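Cow rumen GH26 endo-mannanase (Metagenome, PDB 6UEH) probably hydrolyses internal beta-1,4-mannosidic linkages in mannans such as galactomannan, as an endo-mannanase of glycoside hydrolase family 26. Local coordinates at residues A[219-227]-A[295-304]. Sequence-based numbering, arbitrary orientation.
Sequences QTTERVIEW and QLQRLQDEKV
R298 reaches from helix 295-301 to the first turn of helix 220-227 and lays its guanidinium over T221, a worked example of how one flat cation can organise the polar end of a helix pair. The methyl CG2 of T221 sits against one face of the group, off-centre toward its rim, 3.5 Å from R298 NH1, while the polar partners gather round the edge. There R298 NH2 donates to E222 OE2 at 2.9 Å in a salt bridge, nearly straight at 172°. The acid is turned, however: the planes of carboxylate and guanidinium stand 63° apart, and the nitrogen meets OE2 from above the carboxylate plane. A water closes a second path, donating to E222 OE1 and accepting from R298 NH1. That same NH1 also donates to Q295 OE1, which takes a further bond from T221 OG1 at 2.7 Å; both donors lie in the carbonyl plane, on lone pairs. Because T221 holds its hydroxyl anti to the carbonyl carbon (chi1 -57°), OG1 faces Q295 and CG2 is left for the arginine. A methionine in place of R298 would probably leave E222 without its counter-charge and Q295 OE1 with one donor fewer. Farther along, the contact turns apolar: L299 CD2 touches both V224 CG1 (3.8 Å) and I225 CG1, and V304 CG1 meets V224 CG1 beyond. V304 is brought there by the Schellman motif, with K303 at C-prime, that ends the helix before strand 306-309. The axes of segments 220-227 and 295-301 pass 10.1 Å apart, roughly parallel, as neighbouring outer helices of the (beta/alpha)8 TIM barrel of family 26, with V224 also resting on F205 and L299 on L306 of the inner strands.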
loop_
_atom_site.group_PDB
_atom_site.type_symbol
_atom_site.label_atom_id
_atom_site.label_comp_id
_atom_site.label_asym_id
_atom_site.label_seq_id
_atom_site.Cartn_x
_atom_site.Cartn_y
_atom_site.Cartn_z
ATOM N N GLN A 219 -5.414 17.736 -22.489
ATOM C CA GLN A 219 -6.835 17.751 -22.131
ATOM C C GLN A 219 -7.182 16.884 -20.919
ATOM O O GLN A 219 -8.326 16.448 -20.771
ATOM C CB GLN A 219 -7.685 17.316 -23.331
ATOM C CG GLN A 219 -7.696 18.314 -24.479
ATOM C CD GLN A 219 -8.642 19.474 -24.230
ATOM O OE1 GLN A 219 -9.812 19.276 -23.911
ATOM N NE2 GLN A 219 -8.135 20.693 -24.370
ATOM N N THR A 220 -6.203 16.645 -20.052
ATOM C CA THR A 220 -6.434 15.868 -18.835
ATOM C C THR A 220 -7.499 16.522 -17.954
ATOM O O THR A 220 -8.424 15.856 -17.498
ATOM C CB THR A 220 -5.136 15.691 -18.017
ATOM O OG1 THR A 220 -4.267 14.767 -18.685
ATOM C CG2 THR A 220 -5.444 15.156 -16.621
ATOM N N THR A 221 -7.364 17.828 -17.736
ATOM C CA THR A 221 -8.282 18.571 -16.876
ATOM C C THR A 221 -9.728 18.460 -17.353
ATOM O O THR A 221 -10.639 18.265 -16.549
ATOM C CB THR A 221 -7.879 20.056 -16.792
ATOM O OG1 THR A 221 -6.534 20.155 -16.307
ATOM C CG2 THR A 221 -8.810 20.817 -15.854
ATOM N N GLU A 222 -9.935 18.569 -18.662
ATOM C CA GLU A 222 -11.267 18.406 -19.231
ATOM C C GLU A 222 -11.807 16.997 -18.988
ATOM O O GLU A 222 -12.975 16.828 -18.643
ATOM C CB GLU A 222 -11.258 18.715 -20.730
ATOM C CG GLU A 222 -11.175 20.200 -21.069
ATOM C CD GLU A 222 -9.765 20.762 -20.968
ATOM O OE1 GLU A 222 -8.833 20.002 -20.629
ATOM O OE2 GLU A 222 -9.588 21.971 -21.236
ATOM N N ARG A 223 -10.960 15.985 -19.160
ATOM C CA ARG A 223 -11.399 14.606 -18.957
ATOM C C ARG A 223 -11.698 14.322 -17.486
ATOM O O ARG A 223 -12.576 13.522 -17.176
ATOM C CB ARG A 223 -10.358 13.615 -19.489
ATOM C CG ARG A 223 -10.300 13.546 -21.014
ATOM C CD ARG A 223 -9.439 12.386 -21.506
ATOM N NE ARG A 223 -8.074 12.463 -20.991
ATOM C CZ ARG A 223 -7.117 13.219 -21.518
ATOM N NH1 ARG A 223 -7.373 13.975 -22.578
ATOM N NH2 ARG A 223 -5.905 13.227 -20.979
ATOM N N VAL A 224 -10.977 14.982 -16.583
ATOM C CA VAL A 224 -11.262 14.850 -15.157
ATOM C C VAL A 224 -12.641 15.423 -14.846
ATOM O O VAL A 224 -13.442 14.806 -14.141
ATOM C CB VAL A 224 -10.203 15.558 -14.289
ATOM C CG1 VAL A 224 -10.630 15.562 -12.827
ATOM C CG2 VAL A 224 -8.847 14.889 -14.447
ATOM N N ILE A 225 -12.909 16.611 -15.382
ATOM C CA ILE A 225 -14.204 17.258 -15.219
ATOM C C ILE A 225 -15.318 16.393 -15.803
ATOM O O ILE A 225 -16.364 16.205 -15.177
ATOM C CB ILE A 225 -14.221 18.645 -15.888
ATOM C CG1 ILE A 225 -13.254 19.587 -15.164
ATOM C CG2 ILE A 225 -15.630 19.222 -15.900
ATOM C CD1 ILE A 225 -13.126 20.949 -15.807
ATOM N N GLU A 226 -15.078 15.857 -16.995
ATOM C CA GLU A 226 -16.042 14.990 -17.660
ATOM C C GLU A 226 -16.358 13.769 -16.800
ATOM O O GLU A 226 -17.522 13.420 -16.607
ATOM C CB GLU A 226 -15.511 14.556 -19.030
ATOM C CG GLU A 226 -16.569 14.021 -19.988
ATOM C CD GLU A 226 -16.912 12.564 -19.745
ATOM O OE1 GLU A 226 -16.086 11.846 -19.140
ATOM O OE2 GLU A 226 -18.011 12.138 -20.161
ATOM N N TRP A 227 -15.315 13.130 -16.279
ATOM C CA TRP A 227 -15.476 11.918 -15.482
ATOM C C TRP A 227 -16.305 12.176 -14.229
ATOM O O TRP A 227 -17.228 11.424 -13.918
ATOM C CB TRP A 227 -14.110 11.345 -15.096
ATOM C CG TRP A 227 -14.194 10.020 -14.397
ATOM C CD1 TRP A 227 -14.016 9.778 -13.063
ATOM C CD2 TRP A 227 -14.492 8.755 -14.998
ATOM N NE1 TRP A 227 -14.182 8.439 -12.799
ATOM C CE2 TRP A 227 -14.477 7.789 -13.971
ATOM C CE3 TRP A 227 -14.770 8.343 -16.304
ATOM C CZ2 TRP A 227 -14.721 6.440 -14.210
ATOM C CZ3 TRP A 227 -15.016 7.003 -16.541
ATOM C CH2 TRP A 227 -14.989 6.068 -15.498
ATOM N N GLN A 295 -3.854 24.105 -13.188
ATOM C CA GLN A 295 -4.826 23.096 -13.589
ATOM C C GLN A 295 -5.720 22.672 -12.424
ATOM O O GLN A 295 -6.925 22.481 -12.596
ATOM C CB GLN A 295 -4.110 21.881 -14.181
ATOM C CG GLN A 295 -3.335 22.213 -15.438
ATOM C CD GLN A 295 -4.189 22.937 -16.464
ATOM O OE1 GLN A 295 -5.317 22.531 -16.745
ATOM N NE2 GLN A 295 -3.658 24.022 -17.021
ATOM N N LEU A 296 -5.127 22.532 -11.243
ATOM C CA LEU A 296 -5.875 22.140 -10.052
ATOM C C LEU A 296 -6.886 23.210 -9.655
ATOM O O LEU A 296 -7.943 22.899 -9.102
ATOM C CB LEU A 296 -4.921 21.858 -8.890
ATOM C CG LEU A 296 -3.984 20.669 -9.119
ATOM C CD1 LEU A 296 -3.068 20.454 -7.920
ATOM C CD2 LEU A 296 -4.794 19.413 -9.422
ATOM N N GLN A 297 -6.555 24.465 -9.943
ATOM C CA GLN A 297 -7.446 25.582 -9.655
ATOM C C GLN A 297 -8.692 25.518 -10.530
ATOM O O GLN A 297 -9.794 25.822 -10.076
ATOM C CB GLN A 297 -6.726 26.917 -9.859
ATOM C CG GLN A 297 -7.593 28.134 -9.572
ATOM C CD GLN A 297 -8.001 28.228 -8.115
ATOM O OE1 GLN A 297 -7.157 28.160 -7.219
ATOM N NE2 GLN A 297 -9.301 28.381 -7.867
ATOM N N ARG A 298 -8.509 25.126 -11.788
ATOM C CA ARG A 298 -9.632 24.947 -12.705
ATOM C C ARG A 298 -10.606 23.911 -12.138
ATOM O O ARG A 298 -11.823 24.099 -12.177
ATOM C CB ARG A 298 -9.141 24.518 -14.089
ATOM C CG ARG A 298 -8.233 25.521 -14.788
ATOM C CD ARG A 298 -7.698 24.939 -16.088
ATOM N NE ARG A 298 -8.771 24.699 -17.048
ATOM C CZ ARG A 298 -8.694 23.832 -18.050
ATOM N NH1 ARG A 298 -7.598 23.108 -18.213
ATOM N NH2 ARG A 298 -9.713 23.681 -18.885
ATOM N N LEU A 299 -10.054 22.825 -11.601
ATOM C CA LEU A 299 -10.862 21.799 -10.947
ATOM C C LEU A 299 -11.602 22.389 -9.756
ATOM O O LEU A 299 -12.800 22.168 -9.596
ATOM C CB LEU A 299 -9.996 20.618 -10.497
ATOM C CG LEU A 299 -9.345 19.786 -11.602
ATOM C CD1 LEU A 299 -8.600 18.598 -11.003
ATOM C CD2 LEU A 299 -10.386 19.322 -12.604
ATOM N N GLN A 300 -10.890 23.146 -8.925
ATOM C CA GLN A 300 -11.509 23.762 -7.755
ATOM C C GLN A 300 -12.596 24.750 -8.172
ATOM O O GLN A 300 -13.655 24.817 -7.544
ATOM C CB GLN A 300 -10.463 24.459 -6.880
ATOM C CG GLN A 300 -11.055 25.110 -5.631
ATOM C CD GLN A 300 -10.018 25.395 -4.555
ATOM O OE1 GLN A 300 -9.739 24.546 -3.707
ATOM N NE2 GLN A 300 -9.448 26.596 -4.581
ATOM N N ASP A 301 -12.335 25.501 -9.239
ATOM C CA ASP A 301 -13.316 26.437 -9.783
ATOM C C ASP A 301 -14.618 25.739 -10.158
ATOM O O ASP A 301 -15.703 26.280 -9.955
ATOM C CB ASP A 301 -12.759 27.160 -11.013
ATOM C CG ASP A 301 -11.736 28.219 -10.660
ATOM O OD1 ASP A 301 -11.740 28.697 -9.507
ATOM O OD2 ASP A 301 -10.935 28.586 -11.546
ATOM N N GLU A 302 -14.500 24.539 -10.715
ATOM C CA GLU A 302 -15.666 23.778 -11.148
ATOM C C GLU A 302 -16.112 22.785 -10.076
ATOM O O GLU A 302 -16.870 21.855 -10.358
ATOM C CB GLU A 302 -15.367 23.044 -12.458
ATOM C CG GLU A 302 -14.841 23.944 -13.575
ATOM C CD GLU A 302 -15.901 24.865 -14.157
ATOM O OE1 GLU A 302 -17.102 24.642 -13.894
ATOM O OE2 GLU A 302 -15.528 25.811 -14.887
ATOM N N LYS A 303 -15.630 22.996 -8.852
ATOM C CA LYS A 303 -16.023 22.203 -7.686
ATOM C C LYS A 303 -15.753 20.713 -7.873
ATOM O O LYS A 303 -16.593 19.871 -7.545
ATOM C CB LYS A 303 -17.503 22.429 -7.360
ATOM C CG LYS A 303 -17.838 23.867 -7.005
ATOM C CD LYS A 303 -19.299 24.022 -6.619
ATOM C CE LYS A 303 -19.596 25.445 -6.176
ATOM N NZ LYS A 303 -18.724 25.852 -5.033
ATOM N N VAL A 304 -14.574 20.396 -8.395
ATOM C CA VAL A 304 -14.177 19.010 -8.607
ATOM C C VAL A 304 -13.104 18.591 -7.610
ATOM O O VAL A 304 -12.000 19.137 -7.612
ATOM C CB VAL A 304 -13.646 18.780 -10.035
ATOM C CG1 VAL A 304 -13.155 17.350 -10.187
ATOM C CG2 VAL A 304 -14.727 19.089 -11.061
HETATM O O HOH W 1 -6.418 21.204 -20.223
#